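Local structure of TetR-like transcriptional regulator (Rhodococcus, 3F1B) at residues A13-E16 with Q17-L20; A44-S47 with K48-Y52; P83-P87 with R88-R92. The protein probably binds promoter DNA as a transcriptional regulator of the TetR family, with a helix-turn-helix domain joined to a helical C-terminal domain. One frame throughout, in Å; residues are numbered along the deposited sequence.

Contact 1: A13-E16 with Q17-L20; sequences AVRE and QQML
E16 and L20, four residues apart on helix 12-30, lie side by side and point the same way, with E16 CG 3.9 Å from L20 CD1. CG of E16 stands anti to the backbone N (chi1 -171°); the chain then bends at chi2, bringing its carboxylate to a salt bridge with R12. L20 N also donates to E16 O at 3.0 Å.

On another side of the helix Q18 leans back over the preceding turn. Q18 CG, beside the backbone N (chi1 -82°), sits 3.5 Å from V14 O, and the extended chain takes Q18 OE1 to 4.2 Å from R15 CD. There the two side chains cross obliquely, amide and guanidinium planes 33° apart. With an alanine in place of Q18, the flank of R15 CD would probably lose this neighbour and V14 O the methylene that covers it. Selenomethionine M19 adds its CG over R15 O at 3.7 Å, heading for helix 48-54.

Backbone bonds from residue i+4 to i, with side chains three and four apart brought together on one side, are those of an alpha-helix, here the first of a TetR-type DNA-binding domain.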
loop_
_atom_site.group_PDB
_atom_site.type_symbol
_atom_site.label_atom_id
_atom_site.label_comp_id
_atom_site.label_asym_id
_atom_site.label_seq_id
_atom_site.Cartn_x
_atom_site.Cartn_y
_atom_site.Cartn_z
ATOM N N ALA A 13 4.468 -18.371 26.549
ATOM C CA ALA A 13 3.913 -17.485 25.528
ATOM C C ALA A 13 2.839 -16.526 26.064
ATOM O O ALA A 13 2.208 -15.805 25.286
ATOM C CB ALA A 13 3.387 -18.314 24.344
ATOM N N VAL A 14 2.659 -16.512 27.389
ATOM C CA VAL A 14 1.641 -15.690 28.045
ATOM C C VAL A 14 2.102 -14.260 28.324
ATOM O O VAL A 14 1.330 -13.318 28.117
ATOM C CB VAL A 14 1.117 -16.339 29.342
ATOM C CG1 VAL A 14 2.206 -16.407 30.401
ATOM C CG2 VAL A 14 -0.096 -15.580 29.852
ATOM N N ARG A 15 3.340 -14.096 28.801
ATOM C CA ARG A 15 3.914 -12.768 28.950
ATOM C C ARG A 15 4.132 -12.199 27.538
ATOM O O ARG A 15 3.747 -11.059 27.254
ATOM C CB ARG A 15 5.212 -12.831 29.751
ATOM C CG ARG A 15 5.460 -11.611 30.650
ATOM C CD ARG A 15 4.228 -11.251 31.520
ATOM N NE ARG A 15 4.568 -10.477 32.727
ATOM C CZ ARG A 15 4.639 -10.961 33.975
ATOM N NH1 ARG A 15 4.396 -12.242 34.230
ATOM N NH2 ARG A 15 4.959 -10.153 34.981
ATOM N N GLU A 16 4.734 -13.031 26.683
ATOM C CA GLU A 16 4.828 -12.875 25.222
ATOM C C GLU A 16 3.587 -12.267 24.569
ATOM O O GLU A 16 3.629 -11.157 24.035
ATOM C CB GLU A 16 5.002 -14.269 24.614
ATOM C CG GLU A 16 5.330 -14.323 23.132
ATOM C CD GLU A 16 6.833 -14.433 22.914
ATOM O OE1 GLU A 16 7.530 -13.388 23.080
ATOM O OE2 GLU A 16 7.311 -15.565 22.606
ATOM N N GLN A 17 2.490 -13.019 24.622
ATOM C CA GLN A 17 1.257 -12.629 23.974
ATOM C C GLN A 17 0.729 -11.304 24.503
ATOM O O GLN A 17 0.139 -10.533 23.733
ATOM C CB GLN A 17 0.209 -13.748 24.017
ATOM C CG GLN A 17 -1.262 -13.311 24.030
ATOM C CD GLN A 17 -1.900 -13.438 25.425
ATOM O OE1 GLN A 17 -2.804 -14.243 25.626
ATOM N NE2 GLN A 17 -1.403 -12.666 26.397
ATOM N N GLN A 18 0.972 -11.006 25.778
ATOM C CA GLN A 18 0.542 -9.722 26.316
ATOM C C GLN A 18 1.353 -8.557 25.759
ATOM O O GLN A 18 0.801 -7.470 25.516
ATOM C CB GLN A 18 0.649 -9.725 27.810
ATOM C CG GLN A 18 -0.492 -10.361 28.485
ATOM C CD GLN A 18 -0.311 -10.340 29.983
ATOM O OE1 GLN A 18 0.521 -9.585 30.509
ATOM N NE2 GLN A 18 -1.069 -11.174 30.684
HETATM N N MSE A 19 2.651 -8.784 25.549
HETATM C CA MSE A 19 3.556 -7.752 25.037
HETATM C C MSE A 19 3.310 -7.492 23.563
HETATM O O MSE A 19 3.423 -6.379 23.112
HETATM C CB MSE A 19 5.010 -8.184 25.200
HETATM C CG MSE A 19 5.585 -7.895 26.552
HETATM SE SE MSE A 19 7.318 -8.760 26.886
HETATM C CE MSE A 19 7.850 -7.645 28.385
ATOM N N LEU A 20 3.017 -8.534 22.813
ATOM C CA LEU A 20 2.791 -8.422 21.396
ATOM C C LEU A 20 1.424 -7.790 21.076
ATOM O O LEU A 20 1.304 -6.978 20.143
ATOM C CB LEU A 20 3.025 -9.781 20.709
ATOM C CG LEU A 20 4.504 -10.276 20.676
ATOM C CD1 LEU A 20 4.610 -11.736 20.295
ATOM C CD2 LEU A 20 5.443 -9.490 19.781
#

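Contact 2: A44-S47 with K48-Y52; sequences AEIS and KPMLY. With SO4 (sulfate ion), chain C.
S47 caps helix 48-54 through M50 N, at the point where the turn of the predicted helix-turn-helix motif ends and helix 48-54, the recognition helix by family topology, begins. The preceding helix ends in a Schellman motif at E45, whose positive phi takes the chain out of the helix.

Two hydrogen bonds fasten S47 to the new helix. S47 OG accepts from M50 N at 3.0 Å in a nearly straight bond of 166°, which is the N-cap interaction. S47 O takes L51 N at 3.1 Å. P49, which has no N-H to offer, rests its CD against S47 OG at 3.2 Å.

Apolar contact joins I46 to selenomethionine M50. Bends at chi2 and chi3 curl the M50 chain back, so that M50 CE meets I46 CG1 at 3.5 Å and the two side chains cross. M19 of helix 12-30 touches both.

The charged and polar group lies round a sulfate, probably from the crystallisation liquor, which M37 N and D38 N also bind, a setting consistent with a DNA phosphate site. K48 is extended throughout and salt-bridged to D38. Sulfate O2 lies at the edge of the Y52 ring and receives two weak hydrogen bonds, from K48 NZ at 3.4 Å and from Y52 OH at 3.2 Å.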
loop_
_atom_site.group_PDB
_atom_site.type_symbol
_atom_site.label_atom_id
_atom_site.label_comp_id
_atom_site.label_asym_id
_atom_site.label_seq_id
_atom_site.Cartn_x
_atom_site.Cartn_y
_atom_site.Cartn_z
ATOM N N ALA A 44 1.158 -2.757 27.816
ATOM C CA ALA A 44 1.302 -4.107 28.337
ATOM C C ALA A 44 1.301 -4.100 29.868
ATOM O O ALA A 44 1.361 -5.152 30.501
ATOM C CB ALA A 44 2.591 -4.732 27.790
ATOM N N GLU A 45 1.247 -2.908 30.444
ATOM C CA GLU A 45 1.319 -2.732 31.902
ATOM C C GLU A 45 2.469 -3.534 32.542
ATOM O O GLU A 45 2.337 -4.121 33.632
ATOM C CB GLU A 45 -0.015 -3.071 32.565
ATOM C CG GLU A 45 -1.230 -2.635 31.761
ATOM C CD GLU A 45 -2.512 -2.644 32.577
ATOM O OE1 GLU A 45 -2.571 -1.913 33.585
ATOM O OE2 GLU A 45 -3.467 -3.369 32.195
ATOM N N ILE A 46 3.595 -3.548 31.836
ATOM C CA ILE A 46 4.801 -4.190 32.294
ATOM C C ILE A 46 5.858 -3.093 32.428
ATOM O O ILE A 46 5.642 -1.954 31.990
ATOM C CB ILE A 46 5.175 -5.349 31.327
ATOM C CG1 ILE A 46 5.527 -6.590 32.126
ATOM C CG2 ILE A 46 6.236 -4.962 30.286
ATOM C CD1 ILE A 46 4.394 -7.078 32.995
ATOM N N SER A 47 6.974 -3.397 33.066
ATOM C CA SER A 47 8.004 -2.395 33.224
ATOM C C SER A 47 8.770 -2.251 31.885
ATOM O O SER A 47 8.785 -3.182 31.069
ATOM C CB SER A 47 8.946 -2.780 34.366
ATOM O OG SER A 47 10.246 -2.920 33.863
ATOM N N LYS A 48 9.374 -1.080 31.664
ATOM C CA LYS A 48 10.158 -0.811 30.463
ATOM C C LYS A 48 11.447 -1.683 30.443
ATOM O O LYS A 48 11.735 -2.333 29.429
ATOM C CB LYS A 48 10.464 0.680 30.356
ATOM C CG LYS A 48 10.901 1.152 28.996
ATOM C CD LYS A 48 10.953 2.698 28.957
ATOM C CE LYS A 48 11.475 3.266 27.599
ATOM N NZ LYS A 48 12.143 4.626 27.764
ATOM N N PRO A 49 12.202 -1.719 31.568
ATOM C CA PRO A 49 13.295 -2.680 31.678
ATOM C C PRO A 49 12.882 -4.112 31.306
ATOM O O PRO A 49 13.667 -4.817 30.648
ATOM C CB PRO A 49 13.697 -2.606 33.166
ATOM C CG PRO A 49 13.265 -1.255 33.640
ATOM C CD PRO A 49 12.221 -0.725 32.662
HETATM N N MSE A 50 11.686 -4.529 31.732
HETATM C CA MSE A 50 11.131 -5.833 31.395
HETATM C C MSE A 50 11.056 -6.059 29.904
HETATM O O MSE A 50 11.601 -7.050 29.398
HETATM C CB MSE A 50 9.734 -5.966 31.956
HETATM C CG MSE A 50 9.657 -6.770 33.216
HETATM SE SE MSE A 50 9.911 -8.634 32.703
HETATM C CE MSE A 50 8.140 -8.911 31.884
ATOM N N LEU A 51 10.379 -5.141 29.207
ATOM C CA LEU A 51 10.257 -5.186 27.752
ATOM C C LEU A 51 11.623 -5.424 27.052
ATOM O O LEU A 51 11.757 -6.294 26.189
ATOM C CB LEU A 51 9.644 -3.873 27.256
ATOM C CG LEU A 51 8.419 -3.838 26.361
ATOM C CD1 LEU A 51 8.456 -2.594 25.528
ATOM C CD2 LEU A 51 8.263 -5.028 25.471
ATOM N N TYR A 52 12.632 -4.647 27.436
ATOM C CA TYR A 52 13.958 -4.768 26.818
ATOM C C TYR A 52 14.634 -6.099 27.066
ATOM O O TYR A 52 15.463 -6.531 26.257
ATOM C CB TYR A 52 14.868 -3.645 27.289
ATOM C CG TYR A 52 14.615 -2.374 26.563
ATOM C CD1 TYR A 52 13.736 -1.451 27.061
ATOM C CD2 TYR A 52 15.231 -2.114 25.352
ATOM C CE1 TYR A 52 13.477 -0.283 26.374
ATOM C CE2 TYR A 52 14.996 -0.944 24.654
ATOM C CZ TYR A 52 14.122 -0.023 25.170
ATOM O OH TYR A 52 13.869 1.164 24.500
HETATM S S SO4 C . 11.570 4.728 23.585
HETATM O O1 SO4 C . 10.376 4.790 24.420
HETATM O O2 SO4 C . 12.598 4.080 24.409
HETATM O O3 SO4 C . 11.315 3.972 22.354
HETATM O O4 SO4 C . 12.005 6.072 23.219
#

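Contact 3: P83-P87 with R88-R92; sequences PGLSP and REQLR
S86 O accepts from Q90 N at 2.9 Å as the chain leaves an irregular loop and winds into helix 87-104. E89 N shares S86 O, approaching from well above the carbonyl plane. S86 is the N-cap: its OG, placed between the backbone N and the carbonyl carbon (chi1 51°), also receives a weak 3.4 Å bond from E89 N. The following proline, P87, begins the helix, and P87 O accepts from L91 N at 3.0 Å.

L85, just before the cap, folds over the first turn. L85 CB rests 3.6 Å from Q90 CG, while L85 CD2 reaches E89 CG at 4.1 Å; both pairs cross at a slant, and the aliphatic part of each polar chain does the touching. R88 doubles back through bends at chi2 and chi3, setting S86 CB at the edge of its guanidinium, 3.8 Å from R88 NH1.

One turn on, E89 and R92 form a salt bridge in which E89 OE1 lies 2.7 Å from R92 NH2 and E89 OE2 sits over the face of the guanidinium. R93 is a second partner of E89 OE1, so the carboxylate is gripped by two arginines of its own helix.

Helix 179-196 packs against this start of helix 87-104: L91 lies on A190 and W191, R88 makes a cation-pi contact with W191, and R92 touches E187 of that same helix.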
loop_
_atom_site.group_PDB
_atom_site.type_symbol
_atom_site.label_atom_id
_atom_site.label_comp_id
_atom_site.label_asym_id
_atom_site.label_seq_id
_atom_site.Cartn_x
_atom_site.Cartn_y
_atom_site.Cartn_z
ATOM N N PRO A 83 -7.636 -29.779 -0.142
ATOM C CA PRO A 83 -7.471 -30.580 -1.348
ATOM C C PRO A 83 -8.758 -30.895 -2.141
ATOM O O PRO A 83 -9.843 -31.087 -1.579
ATOM C CB PRO A 83 -6.810 -31.880 -0.827
ATOM C CG PRO A 83 -6.728 -31.747 0.669
ATOM C CD PRO A 83 -7.591 -30.612 1.076
ATOM N N GLY A 84 -8.605 -30.961 -3.457
ATOM C CA GLY A 84 -9.707 -31.276 -4.348
ATOM C C GLY A 84 -10.508 -30.047 -4.711
ATOM O O GLY A 84 -11.468 -30.148 -5.481
ATOM N N LEU A 85 -10.113 -28.884 -4.177
ATOM C CA LEU A 85 -10.860 -27.628 -4.383
ATOM C C LEU A 85 -10.719 -27.051 -5.809
ATOM O O LEU A 85 -9.631 -26.992 -6.385
ATOM C CB LEU A 85 -10.499 -26.576 -3.329
ATOM C CG LEU A 85 -10.751 -26.780 -1.832
ATOM C CD1 LEU A 85 -10.460 -25.475 -1.050
ATOM C CD2 LEU A 85 -12.156 -27.267 -1.576
ATOM N N SER A 86 -11.833 -26.645 -6.396
ATOM C CA SER A 86 -11.765 -25.977 -7.678
ATOM C C SER A 86 -11.012 -24.639 -7.495
ATOM O O SER A 86 -11.098 -24.018 -6.415
ATOM C CB SER A 86 -13.178 -25.751 -8.199
ATOM O OG SER A 86 -13.949 -25.121 -7.201
ATOM N N PRO A 87 -10.233 -24.211 -8.521
ATOM C CA PRO A 87 -9.617 -22.877 -8.521
ATOM C C PRO A 87 -10.573 -21.854 -7.920
ATOM O O PRO A 87 -10.198 -21.121 -6.991
ATOM C CB PRO A 87 -9.421 -22.586 -10.012
ATOM C CG PRO A 87 -9.535 -23.977 -10.715
ATOM C CD PRO A 87 -9.736 -25.014 -9.652
ATOM N N ARG A 88 -11.817 -21.856 -8.409
ATOM C CA ARG A 88 -12.833 -20.897 -7.991
ATOM C C ARG A 88 -13.031 -20.910 -6.463
ATOM O O ARG A 88 -13.207 -19.854 -5.824
ATOM C CB ARG A 88 -14.136 -21.304 -8.628
ATOM C CG ARG A 88 -14.762 -20.276 -9.441
ATOM C CD ARG A 88 -15.296 -20.965 -10.727
ATOM N NE ARG A 88 -14.261 -21.139 -11.770
ATOM C CZ ARG A 88 -13.339 -22.115 -11.808
ATOM N NH1 ARG A 88 -13.275 -23.051 -10.861
ATOM N NH2 ARG A 88 -12.467 -22.160 -12.812
ATOM N N GLU A 89 -13.023 -22.115 -5.883
ATOM C CA GLU A 89 -13.378 -22.283 -4.491
ATOM C C GLU A 89 -12.162 -21.954 -3.632
ATOM O O GLU A 89 -12.303 -21.460 -2.514
ATOM C CB GLU A 89 -13.901 -23.686 -4.238
ATOM C CG GLU A 89 -14.233 -23.963 -2.791
ATOM C CD GLU A 89 -15.340 -23.080 -2.235
ATOM O OE1 GLU A 89 -15.399 -22.966 -0.988
ATOM O OE2 GLU A 89 -16.155 -22.516 -3.009
ATOM N N GLN A 90 -10.975 -22.182 -4.178
ATOM C CA GLN A 90 -9.754 -21.748 -3.497
ATOM C C GLN A 90 -9.681 -20.242 -3.376
ATOM O O GLN A 90 -9.498 -19.719 -2.288
ATOM C CB GLN A 90 -8.550 -22.250 -4.223
ATOM C CG GLN A 90 -8.433 -23.726 -4.158
ATOM C CD GLN A 90 -7.208 -24.214 -4.874
ATOM O OE1 GLN A 90 -6.513 -25.128 -4.394
ATOM N NE2 GLN A 90 -6.921 -23.613 -6.033
ATOM N N LEU A 91 -9.889 -19.565 -4.497
ATOM C CA LEU A 91 -10.019 -18.096 -4.563
ATOM C C LEU A 91 -11.120 -17.562 -3.644
ATOM O O LEU A 91 -10.862 -16.720 -2.775
ATOM C CB LEU A 91 -10.280 -17.652 -6.012
ATOM C CG LEU A 91 -9.909 -16.216 -6.460
ATOM C CD1 LEU A 91 -11.105 -15.409 -7.013
ATOM C CD2 LEU A 91 -9.171 -15.420 -5.430
ATOM N N ARG A 92 -12.342 -18.059 -3.806
ATOM C CA ARG A 92 -13.391 -17.683 -2.865
ATOM C C ARG A 92 -13.003 -17.928 -1.373
ATOM O O ARG A 92 -13.235 -17.047 -0.509
ATOM C CB ARG A 92 -14.713 -18.332 -3.244
ATOM C CG ARG A 92 -15.848 -18.125 -2.242
ATOM C CD ARG A 92 -17.087 -18.829 -2.845
ATOM N NE ARG A 92 -17.827 -19.883 -2.095
ATOM C CZ ARG A 92 -17.424 -20.599 -1.033
ATOM N NH1 ARG A 92 -18.236 -21.511 -0.506
ATOM N NH2 ARG A 92 -16.228 -20.427 -0.485
#

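The three contacts follow one another along the chain and illustrate how local turns and caps start and hold the helices of an all-helical regulator. Contacts 1 and 2 belong to the N-terminal DNA-binding domain, their centres 11 Å apart, and touch: M19 CE of contact 1 lies 3.7 Å from I46 CG2 of contact 2, so helix 12-30 backs the turn and helix 48-54. Contact 3 opens helix 87-104 of the C-terminal domain, with its centre about 45 Å from that of contact 2 and on the opposite side of the chain's centre. Helix 58-77 comes between them in sequence; contact 2, in the probable DNA-reading part, stays about 35 Å from contact 3 at the nearest atoms.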